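Succinyl-CoA:3-ketoacid coenzyme A transferase subunit B (Helicobacter pylori, PDB 3RRL) catalyses, as one subunit of the enzyme, the transfer of coenzyme A from succinyl-CoA to a 3-oxo acid, giving a 3-oxoacyl-CoA and succinate. Local coordinates at residues N106-N111 with L156-K161; K134-M139 with V164-T169; L171-F176 with L183-E188. One frame throughout, in Å; residues are numbered along the deposited sequence.

Interaction 1 of 3, residues N106-N111 with L156-K161; sequences NGDLAN and LPLTGK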
ATOM      1  N   ASN B 106      -5.472  18.566  29.079  1.00 40.79           N
ATOM      2  CA  ASN B 106      -5.558  17.144  28.845  1.00 45.12           C
ATOM      3  C   ASN B 106      -4.672  16.698  27.692  1.00 42.79           C
ATOM      4  O   ASN B 106      -4.608  15.528  27.388  1.00 46.47           O
ATOM      5  CB  ASN B 106      -7.003  16.738  28.590  1.00 55.28           C
ATOM      6  CG  ASN B 106      -7.121  15.366  27.976  1.00 67.37           C
ATOM      7  OD1 ASN B 106      -6.551  14.401  28.472  1.00 71.77           O
ATOM      8  ND2 ASN B 106      -7.864  15.271  26.884  1.00 70.00           N
ATOM      9  N   GLY B 107      -3.981  17.635  27.061  1.00 36.79           N
ATOM     10  CA  GLY B 107      -3.155  17.319  25.914  1.00 32.27           C
ATOM     11  C   GLY B 107      -3.854  17.426  24.575  1.00 32.99           C
ATOM     12  O   GLY B 107      -3.323  16.997  23.576  1.00 32.96           O
ATOM     13  N   ASP B 108      -5.061  17.972  24.571  1.00 32.15           N
ATOM     14  CA  ASP B 108      -5.815  18.217  23.359  1.00 36.29           C
ATOM     15  C   ASP B 108      -5.187  19.324  22.531  1.00 37.71           C
ATOM     16  O   ASP B 108      -4.606  20.245  23.069  1.00 38.14           O
ATOM     17  CB  ASP B 108      -7.240  18.609  23.695  1.00 39.55           C
ATOM     18  CG  ASP B 108      -7.958  17.558  24.482  1.00 47.07           C
ATOM     19  OD1 ASP B 108      -7.420  16.455  24.627  1.00 46.76           O
ATOM     20  OD2 ASP B 108      -9.064  17.839  24.968  1.00 50.59           O
ATOM     21  N   LEU B 109      -5.281  19.211  21.213  1.00 36.69           N
ATOM     22  CA  LEU B 109      -4.741  20.221  20.310  1.00 34.55           C
ATOM     23  C   LEU B 109      -5.739  20.732  19.283  1.00 34.03           C
ATOM     24  O   LEU B 109      -6.436  19.964  18.656  1.00 34.40           O
ATOM     25  CB  LEU B 109      -3.486  19.708  19.605  1.00 30.66           C
ATOM     26  CG  LEU B 109      -3.020  20.512  18.394  1.00 31.01           C
ATOM     27  CD1 LEU B 109      -2.352  21.814  18.780  1.00 33.49           C
ATOM     28  CD2 LEU B 109      -2.131  19.712  17.506  1.00 24.02           C
ATOM     29  N   ALA B 110      -5.807  22.043  19.121  1.00 33.45           N
ATOM     30  CA  ALA B 110      -6.615  22.614  18.063  1.00 35.01           C
ATOM     31  C   ALA B 110      -5.727  23.442  17.158  1.00 37.07           C
ATOM     32  O   ALA B 110      -5.219  24.466  17.567  1.00 37.59           O
ATOM     33  CB  ALA B 110      -7.711  23.461  18.636  1.00 33.33           C
ATOM     34  N   ASN B 111      -5.524  22.988  15.927  1.00 36.56           N
ATOM     35  CA  ASN B 111      -4.740  23.759  14.972  1.00 34.89           C
ATOM     36  C   ASN B 111      -5.233  23.839  13.529  1.00 38.01           C
ATOM     37  O   ASN B 111      -4.530  24.343  12.679  1.00 46.60           O
ATOM     38  CB  ASN B 111      -3.260  23.384  15.029  1.00 33.35           C
ATOM     39  CG  ASN B 111      -2.934  22.146  14.243  1.00 36.53           C
ATOM     40  OD1 ASN B 111      -3.800  21.375  13.887  1.00 35.85           O
ATOM     41  ND2 ASN B 111      -1.669  21.952  13.974  1.00 36.80           N
ATOM     42  N   LEU B 156     -11.773  25.666  20.361  1.00 42.58           N
ATOM     43  CA  LEU B 156     -11.742  25.427  18.917  1.00 38.72           C
ATOM     44  C   LEU B 156     -11.828  23.946  18.562  1.00 40.32           C
ATOM     45  O   LEU B 156     -11.482  23.091  19.380  1.00 40.79           O
ATOM     46  CB  LEU B 156     -10.494  26.055  18.288  1.00 39.58           C
ATOM     47  CG  LEU B 156     -10.277  27.548  18.550  1.00 40.16           C
ATOM     48  CD1 LEU B 156      -8.905  27.974  18.045  1.00 43.89           C
ATOM     49  CD2 LEU B 156     -11.378  28.390  17.916  1.00 34.36           C
ATOM     50  N   PRO B 157     -12.274  23.636  17.331  1.00 40.37           N
ATOM     51  CA  PRO B 157     -12.355  22.234  16.903  1.00 40.88           C
ATOM     52  C   PRO B 157     -11.012  21.538  17.086  1.00 40.92           C
ATOM     53  O   PRO B 157      -9.973  22.101  16.720  1.00 38.91           O
ATOM     54  CB  PRO B 157     -12.699  22.343  15.416  1.00 40.63           C
ATOM     55  CG  PRO B 157     -13.432  23.658  15.308  1.00 43.33           C
ATOM     56  CD  PRO B 157     -12.740  24.566  16.286  1.00 40.04           C
ATOM     57  N   LEU B 158     -11.043  20.331  17.645  1.00 36.02           N
ATOM     58  CA  LEU B 158      -9.823  19.590  17.942  1.00 36.54           C
ATOM     59  C   LEU B 158      -9.109  19.017  16.724  1.00 33.89           C
ATOM     60  O   LEU B 158      -9.736  18.476  15.806  1.00 34.98           O
ATOM     61  CB  LEU B 158     -10.113  18.450  18.911  1.00 39.06           C
ATOM     62  CG  LEU B 158     -10.473  18.838  20.338  1.00 41.32           C
ATOM     63  CD1 LEU B 158     -10.177  17.652  21.246  1.00 42.51           C
ATOM     64  CD2 LEU B 158      -9.690  20.064  20.770  1.00 40.49           C
ATOM     65  N   THR B 159      -7.787  19.143  16.721  1.00 29.62           N
ATOM     66  CA  THR B 159      -6.960  18.376  15.796  1.00 31.85           C
ATOM     67  C   THR B 159      -6.765  16.958  16.334  1.00 34.74           C
ATOM     68  O   THR B 159      -6.700  15.993  15.573  1.00 32.88           O
ATOM     69  CB  THR B 159      -5.600  19.019  15.608  1.00 24.70           C
ATOM     70  OG1 THR B 159      -5.778  20.359  15.138  1.00 29.19           O
ATOM     71  CG2 THR B 159      -4.787  18.236  14.612  1.00 23.10           C
ATOM     72  N   GLY B 160      -6.665  16.845  17.655  1.00 35.23           N
ATOM     73  CA  GLY B 160      -6.546  15.551  18.299  1.00 33.96           C
ATOM     74  C   GLY B 160      -6.760  15.652  19.798  1.00 30.09           C
ATOM     75  O   GLY B 160      -6.541  16.706  20.394  1.00 23.81           O
ATOM     76  N   LYS B 161      -7.173  14.542  20.405  1.00 32.12           N
ATOM     77  CA  LYS B 161      -7.451  14.493  21.836  1.00 35.37           C
ATOM     78  C   LYS B 161      -6.323  13.763  22.569  1.00 33.38           C
ATOM     79  O   LYS B 161      -5.978  12.635  22.218  1.00 38.54           O
ATOM     80  CB  LYS B 161      -8.792  13.790  22.058  1.00 44.45           C
ATOM     81  CG  LYS B 161      -9.393  13.952  23.437  1.00 53.10           C
ATOM     82  CD  LYS B 161     -10.870  13.562  23.429  1.00 59.66           C
ATOM     83  CE  LYS B 161     -11.388  13.284  24.842  1.00 64.48           C
ATOM     84  NZ  LYS B 161     -11.019  14.345  25.832  1.00 66.99           N
TER
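T159 and N111 are joined by two hydrogen bonds through one hydroxyl, beside a classic beta bulge in which T159 and G160 both face L109. The hydroxyl of T159 works both ways: OG1 receives the backbone N of N111 at 2.8 Å and donates to N111 OD1 from a position 33° out of the plane of the amide carbonyl. The torsions bring the two groups together, since T159 OG1 lies beside its own backbone N and the amide of N111 is set between its backbone N and carbonyl carbon (chi1 82°). The other end of that amide is held too, by ND2 bonding to G99 O.

The bulge itself is read from T159 and G160 both facing L109: L109 O accepts from G160 N at 3.3 Å and also from T159 N, a bond modelled too short for its length to be trusted. The return bond, L109 N to G160 O at 2.9 Å, is nearly straight (169° at the hydrogen) and completes a single antiparallel bridge between strand 109-114 and the loop that precedes strand 166-168.

D108 and K161 run side by side, but the charges stay beyond salt-bridge range, with D108 OD2 4.1 Å from K161 NZ. The carboxylate of D108 instead takes a hydrogen bond through OD1 from G162 N, while the same oxygen lies 3.4 Å from K161 CG.

L109 CD2 lies alongside T159 CB, and helix 125-131 covers both side chains. L158 CD1 reaches the carboxylate of D108, while A110 CB sits 3.3 Å from P157 O and 3.8 Å from L156 CB.

Interaction 2 of 3, residues K134-M139 with V164-T169; sequences KVIVIM and VHQLIT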
ATOM      1  N   LYS B 134       6.931  11.013  19.235  1.00 28.24           N
ATOM      2  CA  LYS B 134       6.762  12.150  20.124  1.00 30.19           C
ATOM      3  C   LYS B 134       6.142  13.325  19.380  1.00 33.39           C
ATOM      4  O   LYS B 134       6.554  13.661  18.270  1.00 35.24           O
ATOM      5  CB  LYS B 134       8.088  12.568  20.755  1.00 29.80           C
ATOM      6  CG  LYS B 134       7.913  13.643  21.799  1.00 30.37           C
ATOM      7  CD  LYS B 134       9.230  14.062  22.420  1.00 31.77           C
ATOM      8  CE  LYS B 134       8.999  15.123  23.491  1.00 30.67           C
ATOM      9  NZ  LYS B 134      10.271  15.734  23.963  1.00 29.65           N
ATOM     10  N   VAL B 135       5.138  13.933  19.999  1.00 31.96           N
ATOM     11  CA  VAL B 135       4.458  15.078  19.424  1.00 29.08           C
ATOM     12  C   VAL B 135       4.758  16.311  20.255  1.00 31.18           C
ATOM     13  O   VAL B 135       4.407  16.369  21.428  1.00 34.51           O
ATOM     14  CB  VAL B 135       2.942  14.858  19.376  1.00 26.79           C
ATOM     15  CG1 VAL B 135       2.238  16.134  18.962  1.00 26.83           C
ATOM     16  CG2 VAL B 135       2.598  13.709  18.425  1.00 24.97           C
ATOM     17  N   ILE B 136       5.428  17.282  19.644  1.00 29.91           N
ATOM     18  CA  ILE B 136       5.718  18.555  20.289  1.00 31.15           C
ATOM     19  C   ILE B 136       4.935  19.692  19.629  1.00 31.48           C
ATOM     20  O   ILE B 136       4.992  19.864  18.415  1.00 30.15           O
ATOM     21  CB  ILE B 136       7.213  18.900  20.196  1.00 31.64           C
ATOM     22  CG1 ILE B 136       8.064  17.766  20.764  1.00 34.36           C
ATOM     23  CG2 ILE B 136       7.511  20.213  20.915  1.00 31.87           C
ATOM     24  CD1 ILE B 136       9.557  17.986  20.577  1.00 34.89           C
ATOM     25  N   VAL B 137       4.206  20.464  20.430  1.00 28.46           N
ATOM     26  CA  VAL B 137       3.548  21.664  19.933  1.00 28.98           C
ATOM     27  C   VAL B 137       4.340  22.890  20.377  1.00 31.44           C
ATOM     28  O   VAL B 137       4.716  23.006  21.545  1.00 33.98           O
ATOM     29  CB  VAL B 137       2.104  21.789  20.454  1.00 30.77           C
ATOM     30  CG1 VAL B 137       1.525  23.158  20.091  1.00 34.82           C
ATOM     31  CG2 VAL B 137       1.234  20.682  19.898  1.00 28.49           C
ATOM     32  N   ILE B 138       4.606  23.792  19.440  1.00 29.10           N
ATOM     33  CA  ILE B 138       5.281  25.041  19.759  1.00 32.95           C
ATOM     34  C   ILE B 138       4.405  26.209  19.324  1.00 35.37           C
ATOM     35  O   ILE B 138       3.925  26.259  18.187  1.00 38.47           O
ATOM     36  CB  ILE B 138       6.686  25.134  19.128  1.00 34.36           C
ATOM     37  CG1 ILE B 138       6.597  25.328  17.608  1.00 35.00           C
ATOM     38  CG2 ILE B 138       7.511  23.911  19.504  1.00 31.46           C
ATOM     39  CD1 ILE B 138       7.948  25.593  16.945  1.00 33.41           C
HETATM   40  N   MSE B 139       4.182  27.128  20.250  1.00 34.02           N
HETATM   41  CA  MSE B 139       3.093  28.072  20.123  1.00 37.04           C
HETATM   42  C   MSE B 139       3.359  29.320  20.943  1.00 38.30           C
HETATM   43  O   MSE B 139       3.948  29.239  22.021  1.00 34.34           O
HETATM   44  CB  MSE B 139       1.857  27.380  20.673  1.00 38.99           C
HETATM   45  CG  MSE B 139       0.574  28.126  20.544  1.00 44.22           C
HETATM   46 SE   MSE B 139      -0.779  26.955  21.280  0.63 35.90          SE
HETATM   47  CE  MSE B 139      -0.304  27.069  23.162  1.00 32.35           C
ATOM     48  N   VAL B 164      -0.733  15.563  22.756  1.00 25.55           N
ATOM     49  CA  VAL B 164       0.449  16.411  22.893  1.00 26.77           C
ATOM     50  C   VAL B 164       1.356  15.886  23.989  1.00 27.65           C
ATOM     51  O   VAL B 164       0.922  15.743  25.120  1.00 29.14           O
ATOM     52  CB  VAL B 164       0.070  17.881  23.198  1.00 27.78           C
ATOM     53  CG1 VAL B 164       1.321  18.731  23.400  1.00 23.21           C
ATOM     54  CG2 VAL B 164      -0.787  18.447  22.072  1.00 31.28           C
ATOM     55  N   HIS B 165       2.596  15.555  23.640  1.00 27.78           N
ATOM     56  CA  HIS B 165       3.576  15.094  24.621  1.00 31.34           C
ATOM     57  C   HIS B 165       4.260  16.249  25.339  1.00 31.22           C
ATOM     58  O   HIS B 165       4.470  16.208  26.553  1.00 29.53           O
ATOM     59  CB  HIS B 165       4.621  14.179  23.971  1.00 36.04           C
ATOM     60  CG  HIS B 165       4.079  12.846  23.563  1.00 43.49           C
ATOM     61  ND1 HIS B 165       3.645  12.581  22.282  1.00 48.21           N
ATOM     62  CD2 HIS B 165       3.880  11.710  24.269  1.00 48.87           C
ATOM     63  CE1 HIS B 165       3.213  11.335  22.215  1.00 48.81           C
ATOM     64  NE2 HIS B 165       3.345  10.783  23.407  1.00 48.43           N
ATOM     65  N   GLN B 166       4.607  17.282  24.579  1.00 27.09           N
ATOM     66  CA  GLN B 166       5.362  18.399  25.125  1.00 29.32           C
ATOM     67  C   GLN B 166       4.906  19.700  24.473  1.00 32.86           C
ATOM     68  O   GLN B 166       4.641  19.747  23.269  1.00 32.92           O
ATOM     69  CB  GLN B 166       6.854  18.168  24.897  1.00 28.74           C
ATOM     70  CG  GLN B 166       7.758  19.347  25.241  1.00 33.85           C
ATOM     71  CD  GLN B 166       9.200  19.095  24.812  1.00 38.52           C
ATOM     72  OE1 GLN B 166       9.452  18.550  23.738  1.00 41.81           O
ATOM     73  NE2 GLN B 166      10.145  19.467  25.657  1.00 39.26           N
ATOM     74  N   LEU B 167       4.796  20.748  25.276  1.00 32.62           N
ATOM     75  CA  LEU B 167       4.357  22.043  24.776  1.00 34.50           C
ATOM     76  C   LEU B 167       5.396  23.103  25.119  1.00 34.06           C
ATOM     77  O   LEU B 167       5.748  23.294  26.284  1.00 32.90           O
ATOM     78  CB  LEU B 167       2.988  22.418  25.357  1.00 30.51           C
ATOM     79  CG  LEU B 167       2.581  23.892  25.259  1.00 28.32           C
ATOM     80  CD1 LEU B 167       2.389  24.320  23.809  1.00 28.10           C
ATOM     81  CD2 LEU B 167       1.316  24.168  26.078  1.00 27.63           C
ATOM     82  N   ILE B 168       5.896  23.773  24.090  1.00 28.65           N
ATOM     83  CA  ILE B 168       6.892  24.815  24.261  1.00 25.41           C
ATOM     84  C   ILE B 168       6.297  26.153  23.837  1.00 28.46           C
ATOM     85  O   ILE B 168       5.897  26.317  22.685  1.00 29.67           O
ATOM     86  CB  ILE B 168       8.126  24.518  23.385  1.00 25.60           C
ATOM     87  CG1 ILE B 168       8.716  23.145  23.731  1.00 25.35           C
ATOM     88  CG2 ILE B 168       9.168  25.611  23.526  1.00 26.46           C
ATOM     89  CD1 ILE B 168       9.923  22.767  22.880  1.00 28.33           C
ATOM     90  N   THR B 169       6.219  27.102  24.765  1.00 29.52           N
ATOM     91  CA  THR B 169       5.804  28.463  24.427  1.00 32.45           C
ATOM     92  C   THR B 169       6.915  29.477  24.747  1.00 32.84           C
ATOM     93  O   THR B 169       8.002  29.099  25.198  1.00 33.09           O
ATOM     94  CB  THR B 169       4.494  28.866  25.152  1.00 31.42           C
ATOM     95  OG1 THR B 169       4.772  29.218  26.515  1.00 32.48           O
ATOM     96  CG2 THR B 169       3.492  27.727  25.114  1.00 30.34           C
TER
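K134 and Q166 meet at one end of a parallel strand pair, 134-138 beside 166-168, inside the mixed sheet of this CoA-transferase domain; the strand axes approach to 4.8 Å at an angle of 22°. The lysine chain is fully extended and places NZ 2.9 Å from Q166 OE1, above the plane of the amide and not on a lone pair. E12 ties both ends together, its carboxylate forming a salt bridge with K134 NZ and accepting from Q166 NE2.

V135 binds through both its polar backbone atoms. Its N donates to H165 ND1 at 3.0 Å, tilted 30° from the imidazole plane, which identifies ND1 as the acceptor and holds the ring beside the start of strand 134-138. V135 O accepts from both H165 N and Q166 N. I136 lies side by side with Q166, pointing the same way, and its CD1 touches Q166 OE1 at 3.2 Å; its CG2 meets I168 CD1.

From V137 onward the ladder is regular: V137 N to Q166 O, I168 N to V137 O at 2.9 Å, and M139 N to I168 O. V137 divides its branches: CG2 meets V164 CG2, the two side chains crossing at about a right angle, and CG1 reaches L167 CD1. On the I136 and Q166 face, I138 CG2 lies beside I168 CB, while CG1, set between the backbone N and carbonyl carbon (chi1 71°), leads away from strand 166-168; the side chain also packs on I5 and A9 of helix 2-10. Selenomethionine M139 turns about its CG–SE bond (chi3) to bring CE within 3.9 Å of L167 CD1.

Interaction 3 of 3, residues L171-F176 with L183-E188; sequences LAVFEF and LVELQE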
ATOM      1  N   LEU B 171       6.870  31.415  27.096  1.00 36.70           N
ATOM      2  CA  LEU B 171       6.894  31.502  28.557  1.00 40.49           C
ATOM      3  C   LEU B 171       7.513  30.260  29.180  1.00 39.60           C
ATOM      4  O   LEU B 171       8.443  30.357  29.982  1.00 37.21           O
ATOM      5  CB  LEU B 171       5.501  31.752  29.142  1.00 38.93           C
ATOM      6  CG  LEU B 171       4.794  33.028  28.692  1.00 40.80           C
ATOM      7  CD1 LEU B 171       3.502  33.232  29.480  1.00 42.87           C
ATOM      8  CD2 LEU B 171       5.715  34.226  28.846  1.00 39.88           C
ATOM      9  N   ALA B 172       6.970  29.102  28.838  1.00 36.89           N
ATOM     10  CA  ALA B 172       7.346  27.867  29.495  1.00 33.41           C
ATOM     11  C   ALA B 172       7.315  26.592  28.668  1.00 34.76           C
ATOM     12  O   ALA B 172       6.812  26.554  27.559  1.00 33.60           O
ATOM     13  CB  ALA B 172       6.482  27.689  30.704  1.00 32.85           C
ATOM     14  N   VAL B 173       7.888  25.550  29.250  1.00 31.11           N
ATOM     15  CA  VAL B 173       7.857  24.223  28.689  1.00 29.61           C
ATOM     16  C   VAL B 173       7.003  23.343  29.600  1.00 31.74           C
ATOM     17  O   VAL B 173       7.201  23.304  30.798  1.00 29.17           O
ATOM     18  CB  VAL B 173       9.249  23.625  28.561  1.00 26.70           C
ATOM     19  CG1 VAL B 173       9.173  22.264  27.946  1.00 23.34           C
ATOM     20  CG2 VAL B 173      10.127  24.524  27.762  1.00 27.65           C
ATOM     21  N   PHE B 174       6.049  22.643  29.006  1.00 30.50           N
ATOM     22  CA  PHE B 174       5.156  21.771  29.729  1.00 30.17           C
ATOM     23  C   PHE B 174       5.236  20.369  29.165  1.00 32.82           C
ATOM     24  O   PHE B 174       5.503  20.187  27.993  1.00 29.63           O
ATOM     25  CB  PHE B 174       3.710  22.221  29.575  1.00 33.97           C
ATOM     26  CG  PHE B 174       3.423  23.586  30.097  1.00 37.46           C
ATOM     27  CD1 PHE B 174       2.938  23.761  31.372  1.00 37.31           C
ATOM     28  CD2 PHE B 174       3.601  24.693  29.299  1.00 38.23           C
ATOM     29  CE1 PHE B 174       2.661  25.006  31.843  1.00 36.28           C
ATOM     30  CE2 PHE B 174       3.321  25.943  29.772  1.00 37.83           C
ATOM     31  CZ  PHE B 174       2.849  26.100  31.043  1.00 37.12           C
ATOM     32  N   GLU B 175       5.003  19.382  30.017  1.00 34.48           N
ATOM     33  CA  GLU B 175       4.914  17.994  29.586  1.00 34.26           C
ATOM     34  C   GLU B 175       3.563  17.402  29.968  1.00 35.98           C
ATOM     35  O   GLU B 175       2.884  17.900  30.864  1.00 41.99           O
ATOM     36  CB  GLU B 175       6.063  17.171  30.164  1.00 33.87           C
ATOM     37  CG  GLU B 175       7.395  17.486  29.502  1.00 42.54           C
ATOM     38  CD  GLU B 175       8.571  16.758  30.132  1.00 51.93           C
ATOM     39  OE1 GLU B 175       8.367  16.024  31.126  1.00 54.74           O
ATOM     40  OE2 GLU B 175       9.705  16.930  29.625  1.00 53.13           O
ATOM     41  N   PHE B 176       3.169  16.348  29.271  1.00 35.78           N
ATOM     42  CA  PHE B 176       1.878  15.719  29.499  1.00 37.53           C
ATOM     43  C   PHE B 176       2.024  14.244  29.839  1.00 39.53           C
ATOM     44  O   PHE B 176       2.671  13.502  29.107  1.00 40.35           O
ATOM     45  CB  PHE B 176       0.986  15.892  28.266  1.00 32.88           C
ATOM     46  CG  PHE B 176       0.574  17.309  28.025  1.00 36.98           C
ATOM     47  CD1 PHE B 176       1.343  18.144  27.227  1.00 39.20           C
ATOM     48  CD2 PHE B 176      -0.570  17.816  28.609  1.00 34.54           C
ATOM     49  CE1 PHE B 176       0.971  19.458  27.009  1.00 32.57           C
ATOM     50  CE2 PHE B 176      -0.942  19.124  28.394  1.00 34.86           C
ATOM     51  CZ  PHE B 176      -0.169  19.945  27.592  1.00 32.23           C
ATOM     52  N   LEU B 183       4.502  21.697  34.450  1.00 35.58           N
ATOM     53  CA  LEU B 183       5.373  22.776  34.027  1.00 31.33           C
ATOM     54  C   LEU B 183       6.761  22.324  34.412  1.00 34.03           C
ATOM     55  O   LEU B 183       7.085  22.266  35.592  1.00 37.29           O
ATOM     56  CB  LEU B 183       5.043  24.027  34.837  1.00 29.24           C
ATOM     57  CG  LEU B 183       6.041  25.178  34.718  1.00 32.58           C
ATOM     58  CD1 LEU B 183       6.129  25.639  33.263  1.00 30.27           C
ATOM     59  CD2 LEU B 183       5.668  26.342  35.628  1.00 33.40           C
ATOM     60  N   VAL B 184       7.573  21.950  33.429  1.00 32.04           N
ATOM     61  CA  VAL B 184       8.919  21.488  33.735  1.00 31.16           C
ATOM     62  C   VAL B 184      10.035  22.494  33.473  1.00 32.23           C
ATOM     63  O   VAL B 184      11.183  22.240  33.820  1.00 38.60           O
ATOM     64  CB  VAL B 184       9.224  20.163  33.019  1.00 29.51           C
ATOM     65  CG1 VAL B 184       8.209  19.118  33.429  1.00 30.44           C
ATOM     66  CG2 VAL B 184       9.207  20.352  31.500  1.00 27.18           C
ATOM     67  N   GLU B 185       9.712  23.621  32.848  1.00 29.90           N
ATOM     68  CA  GLU B 185      10.736  24.619  32.555  1.00 33.75           C
ATOM     69  C   GLU B 185      10.168  26.035  32.398  1.00 36.04           C
ATOM     70  O   GLU B 185       9.105  26.227  31.807  1.00 38.23           O
ATOM     71  CB  GLU B 185      11.509  24.200  31.301  1.00 40.16           C
ATOM     72  CG  GLU B 185      12.839  24.901  31.086  1.00 44.99           C
ATOM     73  CD  GLU B 185      13.545  24.438  29.807  1.00 48.11           C
ATOM     74  OE1 GLU B 185      13.455  23.237  29.464  1.00 48.20           O
ATOM     75  OE2 GLU B 185      14.189  25.279  29.145  1.00 49.26           O
ATOM     76  N   LEU B 186      10.904  27.023  32.897  1.00 34.64           N
ATOM     77  CA  LEU B 186      10.598  28.425  32.639  1.00 35.39           C
ATOM     78  C   LEU B 186      11.575  28.935  31.587  1.00 36.91           C
ATOM     79  O   LEU B 186      12.767  28.633  31.650  1.00 38.97           O
ATOM     80  CB  LEU B 186      10.748  29.263  33.916  1.00 33.84           C
ATOM     81  CG  LEU B 186       9.754  29.072  35.070  1.00 31.95           C
ATOM     82  CD1 LEU B 186      10.213  29.829  36.321  1.00 31.97           C
ATOM     83  CD2 LEU B 186       8.344  29.495  34.663  1.00 32.05           C
ATOM     84  N   GLN B 187      11.075  29.698  30.618  1.00 35.70           N
ATOM     85  CA  GLN B 187      11.947  30.323  29.627  1.00 36.44           C
ATOM     86  C   GLN B 187      12.740  31.454  30.280  1.00 41.65           C
ATOM     87  O   GLN B 187      12.355  31.961  31.336  1.00 38.86           O
ATOM     88  CB  GLN B 187      11.144  30.842  28.431  1.00 36.31           C
ATOM     89  CG  GLN B 187      10.559  29.748  27.531  1.00 34.21           C
ATOM     90  CD  GLN B 187      11.499  29.334  26.413  1.00 38.63           C
ATOM     91  OE1 GLN B 187      12.716  29.313  26.587  1.00 40.86           O
ATOM     92  NE2 GLN B 187      10.933  29.008  25.249  1.00 38.05           N
ATOM     93  N   GLU B 188      13.848  31.838  29.651  1.00 49.06           N
ATOM     94  CA  GLU B 188      14.745  32.851  30.208  1.00 52.96           C
ATOM     95  C   GLU B 188      14.042  34.171  30.509  1.00 50.74           C
ATOM     96  O   GLU B 188      13.382  34.740  29.645  1.00 46.49           O
ATOM     97  CB  GLU B 188      15.929  33.089  29.269  1.00 60.37           C
ATOM     98  CG  GLU B 188      17.207  32.384  29.689  1.00 69.94           C
ATOM     99  CD  GLU B 188      17.823  32.996  30.938  1.00 78.44           C
ATOM    100  OE1 GLU B 188      18.920  32.552  31.348  1.00 80.77           O
ATOM    101  OE2 GLU B 188      17.211  33.923  31.511  1.00 80.85           O
TER
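V173 and E185 form the hydrogen-bonded pair of a beta hairpin, strand 172-177 returning as strand 180-186, and a classic beta bulge interrupts it where V184 and E185 both face V173. V173 O accepts from V184 N at 3.0 Å and from E185 N at 3.3 Å, while V173 N gives a straighter bond to E185 O (170° at the hydrogen). The register shifts by one residue here, so F174 pairs with L183.

Close packing marks the A172, F174 and L183 face. L183 CD1 makes a CH-pi contact with the F174 ring, 4.1 Å from its centroid and 23° off the normal. The same methyl is pressed against A172 CB at 3.3 Å, tighter than usual van der Waals contact. Helix 192-198 covers this face through V195 and L192.

V173 and E185 are also closely packed, V173 CB lying 3.6 Å from E185 CB, and the carboxylate of E185 forms a salt bridge with R8. The looser, partly exposed side is at E175 and V184, whose side chains cross with E175 OE1 3.9 Å from V184 CG1. Beyond the strands, Q187 N donates to L171 O at 2.8 Å, and Q187 CB lies 3.2 Å from L171 O.

Interactions 2 and 3 belong to one sheet: the centres of the two interactions are about 10 Å apart, and strands 166-168 and 172-177 are neighbours, joined by L167 O to F174 N at 2.8 Å, a probable hydrogen bond. Q187 NE2 probably adds another, to T169 O. Interaction 1 involves a strand of a second, smaller sheet, its centre about 12 Å from that of interaction 2; the two meet where L109 packs on V164 and V137 and G107 O lies 3.1 Å from V164 N. F176 touches G107, linking interactions 1 and 3. In interaction 1 the side chain of N111 is about 10 Å from that of E43, the predicted active-site residue; interactions 2 and 3 lie away from it.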